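Local structure of amine Dehydrogenase (Pseudomonas putida, 1JMX) at residues M212-I216 with T247-L253; R276-Y280 with F321-L326; C299-K304 with T342-I348. The protein probably serves as the beta-propeller subunit of a three-chain, heme c-containing amine dehydrogenase, an enzyme that oxidises amines and passes the electrons on. All coordinates share one frame; numbering follows the deposited sequence.

How the interactions relate
The three contacts lie within or between neighbouring blades of a seven-bladed beta-propeller. Interaction 1 comes first along the chain; it lies mostly within the blade of strands 209-218, 230-239 and 245-250 and runs into the link that follows it. Interaction 2 joins the next blade to the turn after strand 317-322 of the one beyond. Interaction 3 sets strand 299-302 of that latter blade against the C-terminal strand 345-348, which completes the N-terminal blade and so closes the ring. Interactions 2 and 3 alternate along the chain, with centres about 16 Å apart, and touch through Pro323 and Phe302. Interaction 1 touches interaction 2 through Ala251 and Tyr280, but stays about 8 Å from interaction 3 at the nearest atoms.

Interaction 1. Residues M212-I216 with T247-L253; sequences MLYTI and TQEFADL
Within one propeller blade, the two edge strands of the three-stranded sheet, 209-218 and 245-250, reach toward each other through Tyr214 and Glu249. The phenol OH of Tyr214 donates to Glu249 OE2 at 2.8 Å, arriving from above the carboxylate plane, 44° out of it. Tyr214 has its CG between the backbone N and the carbonyl carbon (chi1 65°), which sends the ring across to strand 245-250, where OH also lies 3.6 Å from Thr247 CB. Glu249 bends at its second torsion to bring the carboxylate back to the phenol, and Ile216 CG2 rests against its CG at 4.0 Å. Arg189 forms a salt bridge with the same OE2, so a buried acid oxygen is gripped by both a hydroxyl and a cation, which would probably stabilise its negative charge. The two strands are not direct neighbours: strand 230-239 runs between them, pairing with Tyr214 through Gly234 and with Gln248 through Tyr235. Residues 212-216 and 247-250 run 67° apart, consistent with the strong twist of a propeller blade, and their long side chains meet past the middle strand. Leu213 CD2 approaches the Phe250 ring, 3.9 Å from CE2, the two side chains crossing at about a right angle; both also touch Ile270 of the next blade. Beyond the corner at Ala251, Leu253 CD1 packs on Thr215 CG2 at 3.8 Å, while Leu253 also meets an aromatic side chain of another protein chain.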
ATOM      1  N   MET B 212     -11.176  25.892  -2.893  1.00 14.43           N
ATOM      2  CA  MET B 212     -10.601  24.564  -3.029  1.00 14.45           C
ATOM      3  C   MET B 212     -10.298  24.323  -4.494  1.00 15.71           C
ATOM      4  O   MET B 212     -10.955  24.894  -5.359  1.00 16.58           O
ATOM      5  CB  MET B 212     -11.586  23.489  -2.562  1.00 13.12           C
ATOM      6  CG  MET B 212     -11.989  23.572  -1.107  1.00 14.27           C
ATOM      7  SD  MET B 212     -12.851  22.104  -0.572  1.00 15.39           S
ATOM      8  CE  MET B 212     -14.380  22.258  -1.465  1.00 13.28           C
ATOM      9  N   LEU B 213      -9.266  23.529  -4.773  1.00 15.83           N
ATOM     10  CA  LEU B 213      -8.937  23.173  -6.148  1.00 14.39           C
ATOM     11  C   LEU B 213      -9.665  21.860  -6.430  1.00 14.57           C
ATOM     12  O   LEU B 213     -10.053  21.130  -5.507  1.00 14.00           O
ATOM     13  CB  LEU B 213      -7.436  22.939  -6.338  1.00 13.59           C
ATOM     14  CG  LEU B 213      -6.389  24.035  -6.150  1.00 13.56           C
ATOM     15  CD1 LEU B 213      -5.043  23.454  -6.520  1.00 12.07           C
ATOM     16  CD2 LEU B 213      -6.699  25.246  -7.003  1.00 12.98           C
ATOM     17  N   TYR B 214      -9.878  21.584  -7.706  1.00 13.94           N
ATOM     18  CA  TYR B 214     -10.515  20.353  -8.129  1.00 14.60           C
ATOM     19  C   TYR B 214      -9.994  20.008  -9.513  1.00 14.97           C
ATOM     20  O   TYR B 214      -9.341  20.832 -10.151  1.00 15.61           O
ATOM     21  CB  TYR B 214     -12.050  20.486  -8.136  1.00 14.43           C
ATOM     22  CG  TYR B 214     -12.630  21.465  -9.136  1.00 13.92           C
ATOM     23  CD1 TYR B 214     -12.907  21.074 -10.448  1.00 12.13           C
ATOM     24  CD2 TYR B 214     -12.942  22.776  -8.759  1.00 14.49           C
ATOM     25  CE1 TYR B 214     -13.484  21.962 -11.359  1.00 12.78           C
ATOM     26  CE2 TYR B 214     -13.519  23.676  -9.667  1.00 14.13           C
ATOM     27  CZ  TYR B 214     -13.784  23.256 -10.961  1.00 12.09           C
ATOM     28  OH  TYR B 214     -14.346  24.126 -11.849  1.00 13.83           O
ATOM     29  N   THR B 215     -10.193  18.762  -9.930  1.00 15.84           N
ATOM     30  CA  THR B 215      -9.787  18.334 -11.261  1.00 15.99           C
ATOM     31  C   THR B 215     -11.054  17.823 -11.911  1.00 16.16           C
ATOM     32  O   THR B 215     -11.987  17.409 -11.219  1.00 16.09           O
ATOM     33  CB  THR B 215      -8.722  17.202 -11.251  1.00 16.82           C
ATOM     34  OG1 THR B 215      -9.248  16.036 -10.610  1.00 19.12           O
ATOM     35  CG2 THR B 215      -7.451  17.647 -10.545  1.00 14.92           C
ATOM     36  N   ILE B 216     -11.117  17.896 -13.231  1.00 16.27           N
ATOM     37  CA  ILE B 216     -12.295  17.425 -13.945  1.00 16.89           C
ATOM     38  C   ILE B 216     -11.885  16.978 -15.337  1.00 18.39           C
ATOM     39  O   ILE B 216     -10.938  17.514 -15.910  1.00 19.16           O
ATOM     40  CB  ILE B 216     -13.400  18.522 -14.021  1.00 15.91           C
ATOM     41  CG1 ILE B 216     -14.729  17.896 -14.447  1.00 15.04           C
ATOM     42  CG2 ILE B 216     -12.981  19.653 -14.964  1.00 16.33           C
ATOM     43  CD1 ILE B 216     -15.896  18.843 -14.445  1.00 15.17           C
ATOM     44  N   THR B 247     -16.789  28.861  -9.895  1.00 22.58           N
ATOM     45  CA  THR B 247     -15.963  27.746 -10.335  1.00 22.00           C
ATOM     46  C   THR B 247     -15.399  28.102 -11.703  1.00 23.24           C
ATOM     47  O   THR B 247     -16.025  28.847 -12.465  1.00 23.42           O
ATOM     48  CB  THR B 247     -16.765  26.446 -10.506  1.00 20.78           C
ATOM     49  OG1 THR B 247     -17.675  26.594 -11.602  1.00 19.32           O
ATOM     50  CG2 THR B 247     -17.530  26.096  -9.237  1.00 21.13           C
ATOM     51  N   GLN B 248     -14.218  27.577 -12.014  1.00 22.91           N
ATOM     52  CA  GLN B 248     -13.606  27.831 -13.305  1.00 23.98           C
ATOM     53  C   GLN B 248     -12.285  27.098 -13.481  1.00 23.69           C
ATOM     54  O   GLN B 248     -11.426  27.136 -12.596  1.00 24.88           O
ATOM     55  CB  GLN B 248     -13.411  29.334 -13.532  1.00 26.04           C
ATOM     56  CG  GLN B 248     -12.068  29.901 -13.124  1.00 28.28           C
ATOM     57  CD  GLN B 248     -11.541  30.853 -14.178  1.00 31.27           C
ATOM     58  OE1 GLN B 248     -11.977  32.007 -14.265  1.00 31.82           O
ATOM     59  NE2 GLN B 248     -10.635  30.361 -15.023  1.00 32.34           N
ATOM     60  N   GLU B 249     -12.138  26.415 -14.615  1.00 22.67           N
ATOM     61  CA  GLU B 249     -10.903  25.695 -14.915  1.00 23.00           C
ATOM     62  C   GLU B 249      -9.847  26.716 -15.343  1.00 23.69           C
ATOM     63  O   GLU B 249     -10.155  27.659 -16.081  1.00 24.42           O
ATOM     64  CB  GLU B 249     -11.135  24.663 -16.015  1.00 22.62           C
ATOM     65  CG  GLU B 249     -12.086  23.547 -15.623  1.00 23.24           C
ATOM     66  CD  GLU B 249     -13.526  24.007 -15.512  1.00 25.00           C
ATOM     67  OE1 GLU B 249     -13.974  24.792 -16.375  1.00 28.08           O
ATOM     68  OE2 GLU B 249     -14.222  23.579 -14.572  1.00 24.28           O
ATOM     69  N   PHE B 250      -8.615  26.550 -14.864  1.00 23.39           N
ATOM     70  CA  PHE B 250      -7.542  27.494 -15.186  1.00 23.00           C
ATOM     71  C   PHE B 250      -6.294  26.917 -15.860  1.00 22.87           C
ATOM     72  O   PHE B 250      -5.287  27.611 -15.997  1.00 20.96           O
ATOM     73  CB  PHE B 250      -7.129  28.273 -13.927  1.00 21.39           C
ATOM     74  CG  PHE B 250      -6.587  27.408 -12.819  1.00 19.83           C
ATOM     75  CD1 PHE B 250      -5.220  27.154 -12.722  1.00 19.95           C
ATOM     76  CD2 PHE B 250      -7.436  26.869 -11.857  1.00 19.10           C
ATOM     77  CE1 PHE B 250      -4.708  26.377 -11.685  1.00 19.48           C
ATOM     78  CE2 PHE B 250      -6.932  26.088 -10.813  1.00 18.02           C
ATOM     79  CZ  PHE B 250      -5.566  25.843 -10.728  1.00 18.56           C
ATOM     80  N   ALA B 251      -6.365  25.662 -16.288  1.00 24.52           N
ATOM     81  CA  ALA B 251      -5.218  25.024 -16.921  1.00 25.68           C
ATOM     82  C   ALA B 251      -5.417  23.542 -17.198  1.00 26.21           C
ATOM     83  O   ALA B 251      -6.170  22.858 -16.501  1.00 25.77           O
ATOM     84  CB  ALA B 251      -3.988  25.193 -16.038  1.00 25.61           C
ATOM     85  N   ASP B 252      -4.739  23.046 -18.227  1.00 26.25           N
ATOM     86  CA  ASP B 252      -4.801  21.631 -18.524  1.00 27.44           C
ATOM     87  C   ASP B 252      -3.821  21.009 -17.536  1.00 25.11           C
ATOM     88  O   ASP B 252      -2.741  21.549 -17.300  1.00 23.79           O
ATOM     89  CB  ASP B 252      -4.367  21.319 -19.962  1.00 32.03           C
ATOM     90  CG  ASP B 252      -4.471  19.832 -20.283  1.00 37.50           C
ATOM     91  OD1 ASP B 252      -3.428  19.141 -20.297  1.00 41.50           O
ATOM     92  OD2 ASP B 252      -5.604  19.336 -20.478  1.00 39.73           O
ATOM     93  N   LEU B 253      -4.240  19.919 -16.911  1.00 22.81           N
ATOM     94  CA  LEU B 253      -3.424  19.218 -15.933  1.00 22.74           C
ATOM     95  C   LEU B 253      -2.180  18.540 -16.526  1.00 22.67           C
ATOM     96  O   LEU B 253      -2.291  17.616 -17.335  1.00 22.97           O
ATOM     97  CB  LEU B 253      -4.292  18.180 -15.215  1.00 21.27           C
ATOM     98  CG  LEU B 253      -3.838  17.466 -13.939  1.00 20.90           C
ATOM     99  CD1 LEU B 253      -5.038  16.760 -13.341  1.00 19.85           C
ATOM    100  CD2 LEU B 253      -2.712  16.473 -14.213  1.00 21.00           C
TER

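Interaction 2. Residues R276-Y280 with F321-L326; sequences RLAKY and FNPDTL
One face of the Phe321 ring carries the CD1 methyl of Leu277, a CH-pi contact 3.8 Å from the ring centroid and 18° off the normal, so the methyl sits over the face but shifted toward the rim. At the ring's edge, in its plane, lies the backbone O of Leu326. This is the seam between two adjacent propeller blades: Leu277 and Lys279 belong to strand 276-281, and residues 321-326 end strand 317-322 and turn into strand 327-333 of the next blade. The same Leu277 methyl is 3.6 Å from Leu326 CD2, wedged between leucine and phenylalanine, and Leu309 and Leu311 extend this apolar core. Two residues on, Lys279 runs the other way past Leu326, its CB 4.0 Å from Leu326 CD1. With CG anti to the backbone N (chi1 -173°) and the chain fully extended beyond it, the lysine reaches straight to the turn. There NZ donates to Pro323 O at 2.9 Å and, more weakly, to Asp324 O at 3.2 Å, gathering two successive carbonyls under one ammonium. Pro323 O also shares a hydrogen bond with the Tyr271 hydroxyl. A methionine here has no ammonium to offer, which would probably leave Asp324 O without this donor, Pro323 O with the Tyr271 hydroxyl, and the turn less firmly tied to the neighbouring blade. Asp324 OD1, 4.8 Å from Lys279 NZ, is too far for contact, though its opposite charge may still favour the lysine's position. From within, the turn is held by an Asx motif: Asn322 OD1 accepts Thr325 N at 3.0 Å, in a nearly straight bond of 167° at the hydrogen.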
ATOM      1  N   ARG B 276       6.191  21.307  -7.592  1.00 15.87           N
ATOM      2  CA  ARG B 276       6.609  22.563  -8.208  1.00 15.95           C
ATOM      3  C   ARG B 276       5.617  23.624  -7.748  1.00 15.60           C
ATOM      4  O   ARG B 276       4.494  23.304  -7.361  1.00 16.50           O
ATOM      5  CB  ARG B 276       6.549  22.499  -9.740  1.00 16.40           C
ATOM      6  CG  ARG B 276       7.705  21.790 -10.414  1.00 17.33           C
ATOM      7  CD  ARG B 276       7.886  22.294 -11.843  1.00 17.42           C
ATOM      8  NE  ARG B 276       6.615  22.368 -12.561  1.00 19.06           N
ATOM      9  CZ  ARG B 276       6.472  22.843 -13.796  1.00 20.04           C
ATOM     10  NH1 ARG B 276       7.525  23.286 -14.469  1.00 19.90           N
ATOM     11  NH2 ARG B 276       5.269  22.911 -14.347  1.00 20.31           N
ATOM     12  N   LEU B 277       6.040  24.880  -7.764  1.00 15.71           N
ATOM     13  CA  LEU B 277       5.159  25.979  -7.402  1.00 15.74           C
ATOM     14  C   LEU B 277       4.808  26.591  -8.757  1.00 15.89           C
ATOM     15  O   LEU B 277       5.691  27.070  -9.459  1.00 17.79           O
ATOM     16  CB  LEU B 277       5.907  27.006  -6.543  1.00 16.32           C
ATOM     17  CG  LEU B 277       5.156  27.922  -5.558  1.00 18.00           C
ATOM     18  CD1 LEU B 277       6.052  29.103  -5.207  1.00 17.28           C
ATOM     19  CD2 LEU B 277       3.849  28.434  -6.125  1.00 17.42           C
ATOM     20  N   ALA B 278       3.543  26.536  -9.154  1.00 15.33           N
ATOM     21  CA  ALA B 278       3.148  27.091 -10.443  1.00 15.51           C
ATOM     22  C   ALA B 278       2.317  28.360 -10.311  1.00 17.32           C
ATOM     23  O   ALA B 278       1.502  28.496  -9.402  1.00 17.55           O
ATOM     24  CB  ALA B 278       2.413  26.058 -11.266  1.00 15.43           C
ATOM     25  N   LYS B 279       2.510  29.261 -11.266  1.00 17.09           N
ATOM     26  CA  LYS B 279       1.836  30.551 -11.315  1.00 17.29           C
ATOM     27  C   LYS B 279       0.996  30.554 -12.583  1.00 17.47           C
ATOM     28  O   LYS B 279       1.535  30.404 -13.674  1.00 18.05           O
ATOM     29  CB  LYS B 279       2.902  31.652 -11.377  1.00 18.26           C
ATOM     30  CG  LYS B 279       2.396  33.058 -11.267  1.00 18.71           C
ATOM     31  CD  LYS B 279       3.576  34.002 -11.100  1.00 20.61           C
ATOM     32  CE  LYS B 279       3.118  35.452 -11.118  1.00 21.85           C
ATOM     33  NZ  LYS B 279       4.227  36.402 -10.830  1.00 23.86           N
ATOM     34  N   TYR B 280      -0.321  30.670 -12.439  1.00 17.28           N
ATOM     35  CA  TYR B 280      -1.211  30.662 -13.591  1.00 18.64           C
ATOM     36  C   TYR B 280      -1.988  31.940 -13.819  1.00 20.79           C
ATOM     37  O   TYR B 280      -2.317  32.665 -12.879  1.00 21.87           O
ATOM     38  CB  TYR B 280      -2.225  29.526 -13.485  1.00 16.82           C
ATOM     39  CG  TYR B 280      -1.639  28.176 -13.732  1.00 15.94           C
ATOM     40  CD1 TYR B 280      -0.988  27.486 -12.715  1.00 14.97           C
ATOM     41  CD2 TYR B 280      -1.705  27.595 -14.988  1.00 14.56           C
ATOM     42  CE1 TYR B 280      -0.410  26.249 -12.945  1.00 15.50           C
ATOM     43  CE2 TYR B 280      -1.131  26.359 -15.232  1.00 16.10           C
ATOM     44  CZ  TYR B 280      -0.482  25.691 -14.206  1.00 16.25           C
ATOM     45  OH  TYR B 280       0.111  24.483 -14.452  1.00 16.00           O
ATOM     46  N   PHE B 321       8.665  32.879  -0.550  1.00 18.02           N
ATOM     47  CA  PHE B 321       8.830  33.236  -1.945  1.00 17.94           C
ATOM     48  C   PHE B 321       8.373  34.641  -2.275  1.00 18.60           C
ATOM     49  O   PHE B 321       7.523  35.220  -1.595  1.00 18.28           O
ATOM     50  CB  PHE B 321       8.025  32.284  -2.832  1.00 17.57           C
ATOM     51  CG  PHE B 321       8.752  31.036  -3.206  1.00 18.74           C
ATOM     52  CD1 PHE B 321       8.996  30.045  -2.265  1.00 18.42           C
ATOM     53  CD2 PHE B 321       9.187  30.843  -4.518  1.00 19.01           C
ATOM     54  CE1 PHE B 321       9.663  28.875  -2.623  1.00 20.27           C
ATOM     55  CE2 PHE B 321       9.857  29.672  -4.886  1.00 18.85           C
ATOM     56  CZ  PHE B 321      10.094  28.691  -3.940  1.00 19.77           C
ATOM     57  N   ASN B 322       8.980  35.193  -3.320  1.00 19.10           N
ATOM     58  CA  ASN B 322       8.596  36.493  -3.837  1.00 17.94           C
ATOM     59  C   ASN B 322       7.627  36.009  -4.894  1.00 17.73           C
ATOM     60  O   ASN B 322       8.020  35.257  -5.784  1.00 17.81           O
ATOM     61  CB  ASN B 322       9.781  37.186  -4.506  1.00 19.96           C
ATOM     62  CG  ASN B 322       9.399  38.515  -5.126  1.00 19.20           C
ATOM     63  OD1 ASN B 322       8.568  38.578  -6.028  1.00 20.18           O
ATOM     64  ND2 ASN B 322      10.005  39.584  -4.639  1.00 21.86           N
ATOM     65  N   PRO B 323       6.343  36.380  -4.790  1.00 17.56           N
ATOM     66  CA  PRO B 323       5.370  35.926  -5.786  1.00 18.23           C
ATOM     67  C   PRO B 323       5.559  36.470  -7.210  1.00 20.09           C
ATOM     68  O   PRO B 323       5.142  35.831  -8.177  1.00 18.69           O
ATOM     69  CB  PRO B 323       4.036  36.341  -5.168  1.00 16.69           C
ATOM     70  CG  PRO B 323       4.387  37.569  -4.424  1.00 16.94           C
ATOM     71  CD  PRO B 323       5.697  37.217  -3.767  1.00 16.00           C
ATOM     72  N   ASP B 324       6.197  37.631  -7.337  1.00 22.33           N
ATOM     73  CA  ASP B 324       6.426  38.237  -8.651  1.00 24.97           C
ATOM     74  C   ASP B 324       7.524  37.510  -9.414  1.00 24.35           C
ATOM     75  O   ASP B 324       7.315  37.064 -10.541  1.00 25.61           O
ATOM     76  CB  ASP B 324       6.800  39.717  -8.516  1.00 27.59           C
ATOM     77  CG  ASP B 324       5.750  40.518  -7.771  1.00 30.85           C
ATOM     78  OD1 ASP B 324       4.552  40.410  -8.123  1.00 33.13           O
ATOM     79  OD2 ASP B 324       6.127  41.243  -6.824  1.00 33.80           O
ATOM     80  N   THR B 325       8.687  37.382  -8.790  1.00 22.75           N
ATOM     81  CA  THR B 325       9.806  36.707  -9.417  1.00 23.06           C
ATOM     82  C   THR B 325       9.703  35.190  -9.308  1.00 22.70           C
ATOM     83  O   THR B 325      10.351  34.478 -10.061  1.00 22.95           O
ATOM     84  CB  THR B 325      11.149  37.183  -8.812  1.00 23.36           C
ATOM     85  OG1 THR B 325      11.190  36.869  -7.415  1.00 23.70           O
ATOM     86  CG2 THR B 325      11.304  38.693  -8.978  1.00 24.18           C
ATOM     87  N   LEU B 326       8.854  34.707  -8.398  1.00 23.07           N
ATOM     88  CA  LEU B 326       8.665  33.268  -8.138  1.00 21.95           C
ATOM     89  C   LEU B 326       9.954  32.593  -7.646  1.00 22.23           C
ATOM     90  O   LEU B 326      10.268  31.457  -8.020  1.00 22.32           O
ATOM     91  CB  LEU B 326       8.101  32.517  -9.360  1.00 20.76           C
ATOM     92  CG  LEU B 326       6.678  31.936  -9.244  1.00 20.64           C
ATOM     93  CD1 LEU B 326       6.554  30.667 -10.077  1.00 17.61           C
ATOM     94  CD2 LEU B 326       6.346  31.624  -7.801  1.00 20.10           C
TER

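Interaction 3. Residues C299-K304 with T342-I348; sequences CVAFDK and TTPQVFI
Cys299 and Ala301 press onto the ring of Pro344 at the closely packed end of this contact. Cys299 SG lies 3.6 Å from Pro344 CD, and Ala301 CB is 3.8 Å from Pro344 CB, so two alternate residues of one strand sit on the same proline. A first torsion of -162°, anti to the backbone N, carries the sulfur there; it also comes within 3.9 Å of Thr343 OG1. Farther along, Val346 pushes its CG2 methyl to 3.6 Å from Phe302 O, with CG1 facing the CA of Asp303. The segments run almost in the same direction, 2° apart, as the innermost strands of neighbouring propeller blades: 299-302 pairs with 309-312 in its own sheet, whereas 345-348 pairs with 12-18 and thereby fastens the C-terminal end of the chain into the N-terminal blade. Instead of direct backbone pairing between the blades, a water spans the gap, donating to Val300 O at 3.0 Å and to Pro344 O at 2.7 Å and so bridging two carbonyls of buried residues with one molecule. Toward the partly exposed end the contact relaxes. Lys304, bent at its second torsion, folds back over the other strand and crosses Ile348 at a slant, CE 3.9 Å from Ile348 CG1, until NZ stands 3.6 Å from Val346 O. The backbone N of Lys304 donates to Glu12 OE2, while Asp303 turns its carboxylate away, with OD2 accepting from the backbone N of Gly306 and of Asp307.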
ATOM      1  N   CYS B 299       0.966  23.120   1.398  1.00 11.50           N
ATOM      2  CA  CYS B 299       0.134  24.299   1.526  1.00 12.01           C
ATOM      3  C   CYS B 299       0.700  25.698   1.290  1.00 11.52           C
ATOM      4  O   CYS B 299       1.682  26.097   1.911  1.00 12.31           O
ATOM      5  CB  CYS B 299      -0.487  24.229   2.921  1.00 10.60           C
ATOM      6  SG  CYS B 299      -1.908  25.244   3.191  1.00 14.00           S
ATOM      7  N   VAL B 300       0.022  26.458   0.433  1.00 13.13           N
ATOM      8  CA  VAL B 300       0.417  27.835   0.152  1.00 14.61           C
ATOM      9  C   VAL B 300      -0.260  28.762   1.157  1.00 15.73           C
ATOM     10  O   VAL B 300      -1.307  28.433   1.717  1.00 16.70           O
ATOM     11  CB  VAL B 300       0.021  28.325  -1.285  1.00 12.94           C
ATOM     12  CG1 VAL B 300       0.900  27.685  -2.340  1.00 14.64           C
ATOM     13  CG2 VAL B 300      -1.444  28.062  -1.574  1.00 13.72           C
ATOM     14  N   ALA B 301       0.371  29.905   1.401  1.00 15.78           N
ATOM     15  CA  ALA B 301      -0.156  30.931   2.294  1.00 15.17           C
ATOM     16  C   ALA B 301       0.365  32.283   1.805  1.00 14.73           C
ATOM     17  O   ALA B 301       1.540  32.428   1.511  1.00 14.67           O
ATOM     18  CB  ALA B 301       0.275  30.678   3.740  1.00 12.77           C
ATOM     19  N   PHE B 302      -0.544  33.230   1.626  1.00 15.60           N
ATOM     20  CA  PHE B 302      -0.209  34.584   1.191  1.00 15.82           C
ATOM     21  C   PHE B 302      -0.343  35.534   2.380  1.00 16.61           C
ATOM     22  O   PHE B 302      -1.238  35.365   3.213  1.00 14.75           O
ATOM     23  CB  PHE B 302      -1.209  35.057   0.129  1.00 15.88           C
ATOM     24  CG  PHE B 302      -0.765  34.844  -1.288  1.00 15.53           C
ATOM     25  CD1 PHE B 302      -1.436  33.944  -2.111  1.00 13.86           C
ATOM     26  CD2 PHE B 302       0.283  35.590  -1.823  1.00 17.11           C
ATOM     27  CE1 PHE B 302      -1.079  33.796  -3.442  1.00 13.65           C
ATOM     28  CE2 PHE B 302       0.647  35.448  -3.153  1.00 16.23           C
ATOM     29  CZ  PHE B 302      -0.039  34.550  -3.965  1.00 14.74           C
ATOM     30  N   ASP B 303       0.549  36.515   2.487  1.00 16.77           N
ATOM     31  CA  ASP B 303       0.388  37.485   3.555  1.00 17.98           C
ATOM     32  C   ASP B 303      -0.724  38.448   3.088  1.00 18.60           C
ATOM     33  O   ASP B 303      -1.233  38.309   1.970  1.00 18.60           O
ATOM     34  CB  ASP B 303       1.710  38.188   3.937  1.00 16.54           C
ATOM     35  CG  ASP B 303       2.294  39.062   2.832  1.00 16.37           C
ATOM     36  OD1 ASP B 303       3.348  39.673   3.092  1.00 17.53           O
ATOM     37  OD2 ASP B 303       1.737  39.157   1.724  1.00 18.55           O
ATOM     38  N   LYS B 304      -1.086  39.417   3.924  1.00 21.18           N
ATOM     39  CA  LYS B 304      -2.170  40.350   3.615  1.00 23.37           C
ATOM     40  C   LYS B 304      -2.083  41.079   2.283  1.00 24.10           C
ATOM     41  O   LYS B 304      -3.056  41.106   1.527  1.00 24.21           O
ATOM     42  CB  LYS B 304      -2.353  41.355   4.752  1.00 25.14           C
ATOM     43  CG  LYS B 304      -3.730  41.307   5.405  1.00 29.17           C
ATOM     44  CD  LYS B 304      -4.025  39.938   6.038  1.00 31.04           C
ATOM     45  CE  LYS B 304      -5.398  39.921   6.701  1.00 31.22           C
ATOM     46  NZ  LYS B 304      -5.680  38.607   7.315  1.00 32.63           N
ATOM     47  N   THR B 342      -0.685  20.281   8.302  1.00 12.70           N
ATOM     48  CA  THR B 342      -1.038  21.572   8.898  1.00 13.44           C
ATOM     49  C   THR B 342      -1.277  22.659   7.844  1.00 13.24           C
ATOM     50  O   THR B 342      -0.699  22.616   6.757  1.00 14.69           O
ATOM     51  CB  THR B 342       0.085  22.061   9.846  1.00 13.68           C
ATOM     52  OG1 THR B 342      -0.402  23.133  10.654  1.00 15.13           O
ATOM     53  CG2 THR B 342       1.275  22.570   9.054  1.00 14.31           C
ATOM     54  N   THR B 343      -2.131  23.625   8.167  1.00 13.52           N
ATOM     55  CA  THR B 343      -2.402  24.735   7.253  1.00 14.32           C
ATOM     56  C   THR B 343      -2.011  26.092   7.858  1.00 14.12           C
ATOM     57  O   THR B 343      -2.535  26.500   8.896  1.00 14.42           O
ATOM     58  CB  THR B 343      -3.881  24.722   6.685  1.00 13.35           C
ATOM     59  OG1 THR B 343      -4.245  26.022   6.210  1.00 16.55           O
ATOM     60  CG2 THR B 343      -4.863  24.282   7.694  1.00 15.51           C
ATOM     61  N   PRO B 344      -0.992  26.749   7.271  1.00 13.81           N
ATOM     62  CA  PRO B 344      -0.483  28.053   7.699  1.00 14.31           C
ATOM     63  C   PRO B 344      -1.590  29.100   7.623  1.00 13.73           C
ATOM     64  O   PRO B 344      -2.167  29.321   6.568  1.00 13.08           O
ATOM     65  CB  PRO B 344       0.618  28.333   6.680  1.00 15.24           C
ATOM     66  CG  PRO B 344       1.123  26.964   6.362  1.00 15.95           C
ATOM     67  CD  PRO B 344      -0.158  26.208   6.185  1.00 15.38           C
ATOM     68  N   GLN B 345      -1.848  29.755   8.747  1.00 14.98           N
ATOM     69  CA  GLN B 345      -2.910  30.755   8.862  1.00 16.12           C
ATOM     70  C   GLN B 345      -2.368  32.165   9.166  1.00 16.34           C
ATOM     71  O   GLN B 345      -1.705  32.377  10.183  1.00 16.61           O
ATOM     72  CB  GLN B 345      -3.862  30.295   9.966  1.00 17.02           C
ATOM     73  CG  GLN B 345      -5.313  30.156   9.583  1.00 18.71           C
ATOM     74  CD  GLN B 345      -5.560  29.271   8.385  1.00 15.79           C
ATOM     75  OE1 GLN B 345      -5.956  28.116   8.519  1.00 18.12           O
ATOM     76  NE2 GLN B 345      -5.416  29.840   7.203  1.00 15.15           N
ATOM     77  N   VAL B 346      -2.671  33.120   8.285  1.00 16.92           N
ATOM     78  CA  VAL B 346      -2.210  34.506   8.421  1.00 17.89           C
ATOM     79  C   VAL B 346      -3.308  35.455   8.954  1.00 18.00           C
ATOM     80  O   VAL B 346      -4.459  35.403   8.508  1.00 18.37           O
ATOM     81  CB  VAL B 346      -1.652  35.035   7.055  1.00 17.77           C
ATOM     82  CG1 VAL B 346      -1.082  36.436   7.202  1.00 19.44           C
ATOM     83  CG2 VAL B 346      -0.581  34.105   6.532  1.00 17.86           C
ATOM     84  N   PHE B 347      -2.938  36.323   9.898  1.00 17.90           N
ATOM     85  CA  PHE B 347      -3.881  37.273  10.501  1.00 17.21           C
ATOM     86  C   PHE B 347      -3.179  38.509  11.056  1.00 17.01           C
ATOM     87  O   PHE B 347      -1.978  38.482  11.307  1.00 16.35           O
ATOM     88  CB  PHE B 347      -4.660  36.600  11.646  1.00 15.37           C
ATOM     89  CG  PHE B 347      -3.806  36.237  12.837  1.00 13.15           C
ATOM     90  CD1 PHE B 347      -3.726  37.086  13.939  1.00 13.57           C
ATOM     91  CD2 PHE B 347      -3.057  35.061  12.846  1.00 12.74           C
ATOM     92  CE1 PHE B 347      -2.909  36.769  15.026  1.00 12.75           C
ATOM     93  CE2 PHE B 347      -2.240  34.739  13.924  1.00 11.04           C
ATOM     94  CZ  PHE B 347      -2.165  35.594  15.014  1.00 10.79           C
ATOM     95  N   ILE B 348      -3.943  39.586  11.235  1.00 18.76           N
ATOM     96  CA  ILE B 348      -3.432  40.834  11.811  1.00 19.79           C
ATOM     97  C   ILE B 348      -3.942  40.851  13.260  1.00 21.65           C
ATOM     98  O   ILE B 348      -5.156  40.793  13.499  1.00 21.72           O
ATOM     99  CB  ILE B 348      -3.988  42.100  11.093  1.00 19.31           C
ATOM    100  CG1 ILE B 348      -3.752  42.034   9.580  1.00 19.14           C
ATOM    101  CG2 ILE B 348      -3.351  43.353  11.678  1.00 16.86           C
ATOM    102  CD1 ILE B 348      -2.329  42.188   9.168  1.00 19.96           C
TER
HETATM  103  O   HOH W   1      -3.141  28.698   4.112  1.00 13.98           O